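Local coordinates for protein ribokinase (PDB 6ILS) that phosphorylates D-ribose at O-5 with ATP and a divalent cation, most likely magnesium, to give D-ribose 5-phosphate, at residues 211-222 against 231-239. Residues are numbered along the deposited sequence; the frame is centred on the assembly and turned at random.
Sequences VAKCHKLGVKQV and SALFIQGEK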
ATOM      1  N   VAL B 211     -25.864  17.582 -22.294  1.00 25.53           N
ATOM      2  CA  VAL B 211     -26.863  16.620 -21.837  1.00 24.38           C
ATOM      3  C   VAL B 211     -27.829  16.219 -22.953  1.00 29.74           C
ATOM      4  O   VAL B 211     -28.230  15.053 -23.059  1.00 29.17           O
ATOM      5  CB  VAL B 211     -27.673  17.180 -20.620  1.00 23.48           C
ATOM      6  CG1 VAL B 211     -28.911  16.333 -20.356  1.00 21.85           C
ATOM      7  CG2 VAL B 211     -26.771  17.271 -19.362  1.00 22.55           C
ATOM      8  N   ALA B 212     -28.213  17.183 -23.786  1.00 29.81           N
ATOM      9  CA  ALA B 212     -29.032  16.878 -24.961  1.00 32.49           C
ATOM     10  C   ALA B 212     -28.314  15.840 -25.842  1.00 27.34           C
ATOM     11  O   ALA B 212     -28.942  14.919 -26.358  1.00 32.42           O
ATOM     12  CB  ALA B 212     -29.340  18.157 -25.754  1.00 33.92           C
ATOM     13  N   LYS B 213     -27.000  15.992 -25.996  1.00 32.55           N
ATOM     14  CA  LYS B 213     -26.187  14.977 -26.669  1.00 31.45           C
ATOM     15  C   LYS B 213     -26.320  13.620 -25.973  1.00 33.23           C
ATOM     16  O   LYS B 213     -26.427  12.594 -26.638  1.00 33.77           O
ATOM     17  CB  LYS B 213     -24.721  15.390 -26.709  1.00 31.25           C
ATOM     18  N   CYS B 214     -26.328  13.618 -24.635  1.00 29.24           N
ATOM     19  CA  CYS B 214     -26.531  12.373 -23.893  1.00 30.51           C
ATOM     20  C   CYS B 214     -27.901  11.773 -24.175  1.00 23.19           C
ATOM     21  O   CYS B 214     -28.038  10.564 -24.263  1.00 33.61           O
ATOM     22  CB  CYS B 214     -26.359  12.581 -22.373  1.00 22.84           C
ATOM     23  SG  CYS B 214     -24.715  13.023 -21.915  1.00 28.70           S
ATOM     24  N   HIS B 215     -28.921  12.608 -24.312  1.00 27.86           N
ATOM     25  CA  HIS B 215     -30.262  12.116 -24.608  1.00 24.19           C
ATOM     26  C   HIS B 215     -30.285  11.428 -25.987  1.00 36.21           C
ATOM     27  O   HIS B 215     -31.091  10.527 -26.233  1.00 32.55           O
ATOM     28  CB  HIS B 215     -31.281  13.255 -24.595  1.00 33.25           C
ATOM     29  CG  HIS B 215     -31.607  13.793 -23.231  1.00 35.08           C
ATOM     30  ND1 HIS B 215     -31.539  13.029 -22.080  1.00 30.87           N
ATOM     31  CD2 HIS B 215     -32.033  15.019 -22.840  1.00 34.31           C
ATOM     32  CE1 HIS B 215     -31.894  13.767 -21.044  1.00 32.14           C
ATOM     33  NE2 HIS B 215     -32.200  14.980 -21.476  1.00 31.77           N
ATOM     34  N   LYS B 216     -29.408  11.883 -26.886  1.00 35.63           N
ATOM     35  CA  LYS B 216     -29.318  11.316 -28.237  1.00 40.03           C
ATOM     36  C   LYS B 216     -28.590   9.982 -28.191  1.00 38.36           C
ATOM     37  O   LYS B 216     -28.918   9.060 -28.938  1.00 40.91           O
ATOM     38  CB  LYS B 216     -28.616  12.282 -29.201  1.00 38.76           C
ATOM     39  CG  LYS B 216     -29.415  13.536 -29.533  1.00 39.06           C
ATOM     40  CD  LYS B 216     -28.596  14.515 -30.378  1.00 45.29           C
ATOM     41  CE  LYS B 216     -29.398  15.767 -30.740  1.00 53.87           C
ATOM     42  NZ  LYS B 216     -28.569  16.773 -31.476  1.00 59.45           N
ATOM     43  N   LEU B 217     -27.613   9.869 -27.295  1.00 36.33           N
ATOM     44  CA  LEU B 217     -26.939   8.593 -27.086  1.00 33.72           C
ATOM     45  C   LEU B 217     -27.836   7.583 -26.353  1.00 33.15           C
ATOM     46  O   LEU B 217     -27.358   6.541 -25.939  1.00 37.74           O
ATOM     47  CB  LEU B 217     -25.632   8.787 -26.304  1.00 31.86           C
ATOM     48  CG  LEU B 217     -24.560   9.779 -26.783  1.00 33.24           C
ATOM     49  CD1 LEU B 217     -23.750  10.348 -25.627  1.00 34.59           C
ATOM     50  CD2 LEU B 217     -23.615   9.101 -27.683  1.00 36.29           C
ATOM     51  N   GLY B 218     -29.123   7.888 -26.179  1.00 37.07           N
ATOM     52  CA  GLY B 218     -30.064   6.950 -25.571  1.00 31.84           C
ATOM     53  C   GLY B 218     -30.322   7.049 -24.060  1.00 36.06           C
ATOM     54  O   GLY B 218     -31.060   6.242 -23.492  1.00 35.25           O
ATOM     55  N   VAL B 219     -29.739   8.035 -23.390  1.00 34.13           N
ATOM     56  CA  VAL B 219     -29.921   8.122 -21.937  1.00 30.48           C
ATOM     57  C   VAL B 219     -30.996   9.143 -21.561  1.00 29.13           C
ATOM     58  O   VAL B 219     -30.851  10.328 -21.844  1.00 31.62           O
ATOM     59  CB  VAL B 219     -28.617   8.484 -21.225  1.00 31.21           C
ATOM     60  CG1 VAL B 219     -28.775   8.252 -19.708  1.00 27.60           C
ATOM     61  CG2 VAL B 219     -27.470   7.666 -21.775  1.00 28.39           C
ATOM     62  N   LYS B 220     -32.054   8.666 -20.909  1.00 26.21           N
ATOM     63  CA  LYS B 220     -33.223   9.477 -20.562  1.00 33.35           C
ATOM     64  C   LYS B 220     -32.972  10.448 -19.413  1.00 32.29           C
ATOM     65  O   LYS B 220     -33.579  11.525 -19.358  1.00 29.15           O
ATOM     66  CB  LYS B 220     -34.403   8.575 -20.180  1.00 31.80           C
ATOM     67  CG  LYS B 220     -34.832   7.600 -21.261  1.00 40.96           C
ATOM     68  CD  LYS B 220     -35.466   8.304 -22.442  1.00 40.87           C
ATOM     69  CE  LYS B 220     -35.730   7.325 -23.590  1.00 50.14           C
ATOM     70  NZ  LYS B 220     -34.478   6.966 -24.327  1.00 45.77           N
ATOM     71  N   GLN B 221     -32.109  10.049 -18.481  1.00 27.71           N
ATOM     72  CA  GLN B 221     -31.888  10.840 -17.262  1.00 23.28           C
ATOM     73  C   GLN B 221     -30.414  11.018 -17.003  1.00 20.87           C
ATOM     74  O   GLN B 221     -29.637  10.063 -17.072  1.00 19.74           O
ATOM     75  CB  GLN B 221     -32.550  10.185 -16.053  1.00 22.97           C
ATOM     76  CG  GLN B 221     -34.009   9.904 -16.223  1.00 31.48           C
ATOM     77  CD  GLN B 221     -34.684   9.586 -14.907  1.00 38.49           C
ATOM     78  OE1 GLN B 221     -34.131   9.840 -13.838  1.00 37.75           O
ATOM     79  NE2 GLN B 221     -35.898   9.057 -14.978  1.00 48.83           N
ATOM     80  N   VAL B 222     -30.016  12.256 -16.748  1.00 18.71           N
ATOM     81  CA  VAL B 222     -28.631  12.560 -16.475  1.00 17.29           C
ATOM     82  C   VAL B 222     -28.566  13.367 -15.172  1.00 21.20           C
ATOM     83  O   VAL B 222     -29.211  14.403 -15.036  1.00 16.91           O
ATOM     84  CB  VAL B 222     -27.972  13.331 -17.629  1.00 21.44           C
ATOM     85  CG1 VAL B 222     -26.487  13.556 -17.353  1.00 18.13           C
ATOM     86  CG2 VAL B 222     -28.177  12.566 -18.974  1.00 21.59           C
ATOM     87  N   SER B 231     -25.545  20.599  -8.326  1.00 20.18           N
ATOM     88  CA  SER B 231     -25.920  19.485  -9.162  1.00 20.47           C
ATOM     89  C   SER B 231     -27.153  19.822  -9.969  1.00 21.14           C
ATOM     90  O   SER B 231     -27.820  20.825  -9.724  1.00 21.03           O
ATOM     91  CB  SER B 231     -26.173  18.246  -8.298  1.00 21.24           C
ATOM     92  OG  SER B 231     -27.305  18.438  -7.466  1.00 19.54           O
ATOM     93  N   ALA B 232     -27.476  18.972 -10.930  1.00 17.09           N
ATOM     94  CA  ALA B 232     -28.730  19.130 -11.652  1.00 17.83           C
ATOM     95  C   ALA B 232     -29.169  17.789 -12.210  1.00 19.68           C
ATOM     96  O   ALA B 232     -28.330  16.958 -12.561  1.00 20.36           O
ATOM     97  CB  ALA B 232     -28.596  20.180 -12.766  1.00 21.75           C
ATOM     98  N   LEU B 233     -30.478  17.578 -12.244  1.00 17.61           N
ATOM     99  CA  LEU B 233     -31.066  16.369 -12.777  1.00 19.17           C
ATOM    100  C   LEU B 233     -31.839  16.713 -14.040  1.00 20.84           C
ATOM    101  O   LEU B 233     -32.834  17.451 -13.991  1.00 23.19           O
ATOM    102  CB  LEU B 233     -31.993  15.698 -11.771  1.00 17.71           C
ATOM    103  CG  LEU B 233     -32.685  14.412 -12.249  1.00 22.31           C
ATOM    104  CD1 LEU B 233     -31.671  13.293 -12.509  1.00 20.46           C
ATOM    105  CD2 LEU B 233     -33.729  13.962 -11.249  1.00 24.20           C
ATOM    106  N   PHE B 234     -31.356  16.197 -15.165  1.00 19.47           N
ATOM    107  CA  PHE B 234     -32.045  16.360 -16.447  1.00 20.05           C
ATOM    108  C   PHE B 234     -32.812  15.101 -16.779  1.00 20.56           C
ATOM    109  O   PHE B 234     -32.251  14.007 -16.774  1.00 22.63           O
ATOM    110  CB  PHE B 234     -31.061  16.650 -17.584  1.00 17.60           C
ATOM    111  CG  PHE B 234     -30.258  17.906 -17.411  1.00 20.86           C
ATOM    112  CD1 PHE B 234     -29.146  17.935 -16.575  1.00 20.94           C
ATOM    113  CD2 PHE B 234     -30.589  19.053 -18.108  1.00 24.31           C
ATOM    114  CE1 PHE B 234     -28.399  19.085 -16.434  1.00 19.95           C
ATOM    115  CE2 PHE B 234     -29.845  20.210 -17.961  1.00 21.90           C
ATOM    116  CZ  PHE B 234     -28.751  20.225 -17.129  1.00 23.59           C
ATOM    117  N   ILE B 235     -34.093  15.255 -17.077  1.00 20.72           N
ATOM    118  CA  ILE B 235     -34.921  14.143 -17.535  1.00 24.27           C
ATOM    119  C   ILE B 235     -35.486  14.519 -18.902  1.00 29.25           C
ATOM    120  O   ILE B 235     -36.032  15.607 -19.065  1.00 28.00           O
ATOM    121  CB  ILE B 235     -36.049  13.849 -16.555  1.00 26.69           C
ATOM    122  CG1 ILE B 235     -35.471  13.521 -15.170  1.00 28.88           C
ATOM    123  CG2 ILE B 235     -36.924  12.718 -17.069  1.00 31.92           C
ATOM    124  CD1 ILE B 235     -36.520  13.304 -14.119  1.00 32.33           C
ATOM    125  N   GLN B 236     -35.332  13.644 -19.885  1.00 28.73           N
ATOM    126  CA  GLN B 236     -35.771  13.977 -21.237  1.00 31.53           C
ATOM    127  C   GLN B 236     -37.256  14.319 -21.287  1.00 30.23           C
ATOM    128  O   GLN B 236     -38.097  13.581 -20.769  1.00 29.84           O
ATOM    129  CB  GLN B 236     -35.470  12.832 -22.198  1.00 33.94           C
ATOM    130  CG  GLN B 236     -35.649  13.226 -23.646  1.00 35.73           C
ATOM    131  CD  GLN B 236     -35.025  12.235 -24.572  1.00 40.08           C
ATOM    132  OE1 GLN B 236     -34.935  11.053 -24.252  1.00 37.95           O
ATOM    133  NE2 GLN B 236     -34.570  12.706 -25.729  1.00 40.49           N
ATOM    134  N   GLY B 237     -37.573  15.465 -21.886  1.00 32.65           N
ATOM    135  CA  GLY B 237     -38.950  15.915 -22.009  1.00 31.50           C
ATOM    136  C   GLY B 237     -39.437  16.735 -20.828  1.00 32.81           C
ATOM    137  O   GLY B 237     -40.591  17.171 -20.784  1.00 31.92           O
ATOM    138  N   GLU B 238     -38.557  16.949 -19.857  1.00 30.21           N
ATOM    139  CA  GLU B 238     -38.935  17.674 -18.652  1.00 31.19           C
ATOM    140  C   GLU B 238     -37.978  18.829 -18.396  1.00 28.29           C
ATOM    141  O   GLU B 238     -36.890  18.902 -18.980  1.00 28.55           O
ATOM    142  CB  GLU B 238     -38.973  16.737 -17.432  1.00 33.09           C
ATOM    143  CG  GLU B 238     -39.655  15.382 -17.668  1.00 36.82           C
ATOM    144  CD  GLU B 238     -41.140  15.488 -18.000  1.00 51.07           C
ATOM    145  OE1 GLU B 238     -41.744  16.557 -17.751  1.00 59.84           O
ATOM    146  OE2 GLU B 238     -41.714  14.489 -18.499  1.00 53.47           O
ATOM    147  N   LYS B 239     -38.407  19.747 -17.535  1.00 28.03           N
ATOM    148  CA  LYS B 239     -37.572  20.858 -17.121  1.00 28.66           C
ATOM    149  C   LYS B 239     -36.504  20.321 -16.163  1.00 22.94           C
ATOM    150  O   LYS B 239     -36.823  19.520 -15.296  1.00 27.82           O
ATOM    151  CB  LYS B 239     -38.425  21.933 -16.443  1.00 31.90           C
ATOM    152  CG  LYS B 239     -37.689  23.213 -16.117  1.00 39.03           C
ATOM    153  CD  LYS B 239     -38.569  24.155 -15.290  1.00 44.51           C
ATOM    154  CE  LYS B 239     -37.767  25.346 -14.779  1.00 51.51           C
ATOM    155  NZ  LYS B 239     -38.587  26.258 -13.928  1.00 59.21           N
TER
HETATM  156  O   HOH W   1     -32.803   9.395 -24.749  1.00 39.37           O
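Val211 and Phe234 make the tight end of this contact. CG2 of Val211 lies over one face of the phenyl ring, 3.9 Å from its centroid, while CG1, swung anti to the backbone N (chi1 167°), presses on Phe234 CB at 3.5 Å. Val222 O sits at the edge of the same ring. Two nearly straight 2.8 Å bonds, Phe234 N to Val222 O and Val222 N to Phe234 O, join these residues as an antiparallel hydrogen-bonded pair. This is the hairpin of strands 221-225 and 231-235 at one side of the large central sheet of the PfkB kinase fold, with helix 204-216 packed on its Val222 and Phe234 face; on the other face Gln221 and Ile235 run side by side, and Ile235 also meets His275 of helix 275-289. One helical turn beyond Val211, the packing turns polar. Gln236 CB stands over the centre of the His215 imidazole at 3.8 Å, and the amide carries on over the CB-CG end of the ring, its plane 18° from the ring's. His215 ND1 gives a straight in-plane bond to Val219 O (2.8 Å), which fixes the ring's rotation. With an alanine here, Val219 O is likely to lose that donor and Gln236 the ring it lies on. Gln236 N still bonds Lys220 O at 2.8 Å, but toward solvent their side-chain ends meet through a water that bridges Lys220 NZ, Gln236 OE1 and His215 O.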